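Local coordinates for protein tRNA (uracil(54)-C(5))-methyltransferase (Pyrococcus abyssi, PDB 2JJQ) that methylates uridine 54 of tRNA at carbon C5, using S-adenosyl-L-methionine as methyl donor and releasing S-adenosyl-L-homocysteine, at residues A[133-137]-A[182-186]. Sequence-based numbering, arbitrary orientation.
Sequences LAITK and VWNIK
W183 is held by its backbone at both polar atoms. W183 N donates to I135 O at 3.2 Å. K137 N donates to W183 O at 2.8 Å. The two bonds flank T136 and form a single bridge between T136 and W183. Its bonding pattern is the parallel one, although the segments run about 94° apart. T136 CA adds a CA-H...O contact to W183 O at 3.1 Å. T136 OG1 is hydrogen-bonded to G139 O, just beyond the strand.

Packing surrounds these bonds. I135 has CG2 anti to its backbone N, and this methyl meets V182 CG1 at 3.6 Å. The two side chains cross at about a right angle. V182 CG2 lies against the backbone at the T136-K137 peptide, 3.6 Å from K137 N. On the W183 side, T136 CG2 and I185 CD1 are pressed to 3.4 Å, tighter than usual. I185 CG1 sits over the rim of one W183 ring face. A134 CB reaches W183 CZ3 obliquely at 4.2 Å.

I135 and V182 both continue onto I175 of helix 162-178. The W183 ring also meets Y194 and has a cation-pi contact with R193.

This is structural packing away from the S-adenosyl-L-homocysteine pocket. The contact ties the loop after helix 162-178 to the end of edge strand 130-136. The bridging bonds use main-chain groups alone and fix the W183 backbone to the strand end, while methyl and other carbon groups pack beside them.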
ATOM      1  N   LEU A 133       7.182  12.161   3.078  1.00 16.78           N
ATOM      2  CA  LEU A 133       8.554  12.639   3.114  1.00 16.46           C
ATOM      3  C   LEU A 133       8.832  13.308   4.446  1.00 16.51           C
ATOM      4  O   LEU A 133       8.098  14.212   4.876  1.00 16.44           O
ATOM      5  CB  LEU A 133       8.776  13.652   1.984  1.00 15.36           C
ATOM      6  CG  LEU A 133       8.583  13.122   0.557  1.00 20.38           C
ATOM      7  CD1 LEU A 133       8.380  14.276  -0.409  1.00 20.56           C
ATOM      8  CD2 LEU A 133       9.793  12.299   0.174  1.00 23.56           C
ATOM      9  N   ALA A 134       9.867  12.834   5.143  1.00 15.26           N
ATOM     10  CA  ALA A 134      10.306  13.493   6.338  1.00 16.16           C
ATOM     11  C   ALA A 134      11.068  14.785   6.000  1.00 17.10           C
ATOM     12  O   ALA A 134      11.827  14.833   5.023  1.00 17.92           O
ATOM     13  CB  ALA A 134      11.188  12.522   7.225  1.00 16.00           C
ATOM     14  N   ILE A 135      10.879  15.824   6.824  1.00 18.33           N
ATOM     15  CA  ILE A 135      11.476  17.142   6.517  1.00 18.21           C
ATOM     16  C   ILE A 135      12.422  17.464   7.676  1.00 20.10           C
ATOM     17  O   ILE A 135      12.001  17.824   8.747  1.00 18.23           O
ATOM     18  CB  ILE A 135      10.379  18.228   6.373  1.00 18.97           C
ATOM     19  CG1 ILE A 135       9.315  17.780   5.343  1.00 16.39           C
ATOM     20  CG2 ILE A 135      10.976  19.627   6.068  1.00 17.86           C
ATOM     21  CD1 ILE A 135       8.048  18.610   5.455  1.00 21.34           C
ATOM     22  N   THR A 136      13.721  17.298   7.468  1.00 22.79           N
ATOM     23  CA  THR A 136      14.609  17.350   8.619  1.00 25.29           C
ATOM     24  C   THR A 136      15.753  18.329   8.399  1.00 27.06           C
ATOM     25  O   THR A 136      15.981  18.816   7.290  1.00 26.88           O
ATOM     26  CB  THR A 136      15.192  15.951   8.939  1.00 24.93           C
ATOM     27  OG1 THR A 136      16.193  15.632   7.969  1.00 25.94           O
ATOM     28  CG2 THR A 136      14.125  14.863   8.833  1.00 25.34           C
ATOM     29  N   LYS A 137      16.464  18.625   9.489  1.00 29.49           N
ATOM     30  CA  LYS A 137      17.615  19.517   9.415  1.00 32.37           C
ATOM     31  C   LYS A 137      18.571  19.087   8.294  1.00 32.82           C
ATOM     32  O   LYS A 137      18.964  19.892   7.438  1.00 33.77           O
ATOM     33  CB  LYS A 137      18.298  19.594  10.791  1.00 31.81           C
ATOM     34  CG  LYS A 137      19.591  20.398  10.812  1.00 37.84           C
ATOM     35  CD  LYS A 137      20.098  20.604  12.250  1.00 42.44           C
ATOM     36  CE  LYS A 137      21.554  21.082  12.246  1.00 44.52           C
ATOM     37  NZ  LYS A 137      22.414  20.088  11.514  1.00 44.83           N
ATOM     38  N   VAL A 182      12.380  23.061  11.197  1.00 20.92           N
ATOM     39  CA  VAL A 182      12.178  21.677  10.736  1.00 21.25           C
ATOM     40  C   VAL A 182      12.681  20.633  11.758  1.00 21.34           C
ATOM     41  O   VAL A 182      13.207  20.968  12.819  1.00 21.76           O
ATOM     42  CB  VAL A 182      12.769  21.407   9.328  1.00 22.06           C
ATOM     43  CG1 VAL A 182      12.126  22.301   8.263  1.00 24.00           C
ATOM     44  CG2 VAL A 182      14.322  21.530   9.339  1.00 22.61           C
ATOM     45  N   TRP A 183      12.454  19.363  11.460  1.00 21.50           N
ATOM     46  CA  TRP A 183      12.666  18.293  12.466  1.00 21.37           C
ATOM     47  C   TRP A 183      14.141  18.097  12.672  1.00 22.16           C
ATOM     48  O   TRP A 183      14.893  17.836  11.711  1.00 22.79           O
ATOM     49  CB  TRP A 183      12.089  16.998  11.921  1.00 20.23           C
ATOM     50  CG  TRP A 183      11.989  15.819  12.841  1.00 19.33           C
ATOM     51  CD1 TRP A 183      12.324  15.741  14.159  1.00 19.95           C
ATOM     52  CD2 TRP A 183      11.394  14.573  12.499  1.00 20.05           C
ATOM     53  NE1 TRP A 183      12.049  14.466  14.648  1.00 20.11           N
ATOM     54  CE2 TRP A 183      11.443  13.747  13.646  1.00 21.00           C
ATOM     55  CE3 TRP A 183      10.835  14.066  11.322  1.00 21.83           C
ATOM     56  CZ2 TRP A 183      10.957  12.443  13.639  1.00 21.09           C
ATOM     57  CZ3 TRP A 183      10.353  12.771  11.323  1.00 23.39           C
ATOM     58  CH2 TRP A 183      10.410  11.981  12.475  1.00 22.20           C
ATOM     59  N   ASN A 184      14.555  18.193  13.929  1.00 23.78           N
ATOM     60  CA  ASN A 184      15.921  17.830  14.306  1.00 24.38           C
ATOM     61  C   ASN A 184      15.799  16.466  14.915  1.00 24.85           C
ATOM     62  O   ASN A 184      15.295  16.336  16.034  1.00 24.25           O
ATOM     63  CB  ASN A 184      16.413  18.763  15.386  1.00 24.85           C
ATOM     64  CG  ASN A 184      17.753  18.308  15.997  1.00 27.34           C
ATOM     65  OD1 ASN A 184      18.233  17.205  15.734  1.00 29.50           O
ATOM     66  ND2 ASN A 184      18.348  19.178  16.810  1.00 31.27           N
ATOM     67  N   ILE A 185      16.224  15.446  14.172  1.00 26.16           N
ATOM     68  CA  ILE A 185      16.037  14.055  14.624  1.00 27.31           C
ATOM     69  C   ILE A 185      16.837  13.661  15.880  1.00 28.24           C
ATOM     70  O   ILE A 185      16.380  12.844  16.688  1.00 26.17           O
ATOM     71  CB  ILE A 185      16.331  13.089  13.493  1.00 28.62           C
ATOM     72  CG1 ILE A 185      15.241  13.226  12.432  1.00 28.18           C
ATOM     73  CG2 ILE A 185      16.399  11.658  14.043  1.00 30.92           C
ATOM     74  CD1 ILE A 185      15.697  12.782  11.061  1.00 33.62           C
ATOM     75  N   LYS A 186      18.001  14.269  16.073  1.00 28.45           N
ATOM     76  CA  LYS A 186      18.790  14.011  17.269  1.00 30.10           C
ATOM     77  C   LYS A 186      18.096  14.395  18.550  1.00 30.15           C
ATOM     78  O   LYS A 186      18.344  13.793  19.591  1.00 30.53           O
ATOM     79  CB  LYS A 186      20.103  14.777  17.204  1.00 30.28           C
ATOM     80  CG  LYS A 186      21.119  14.166  16.289  1.00 33.43           C
ATOM     81  CD  LYS A 186      22.479  14.832  16.487  1.00 36.68           C
ATOM     82  CE  LYS A 186      23.449  14.523  15.339  1.00 39.87           C
ATOM     83  NZ  LYS A 186      24.733  15.268  15.566  1.00 41.03           N
TER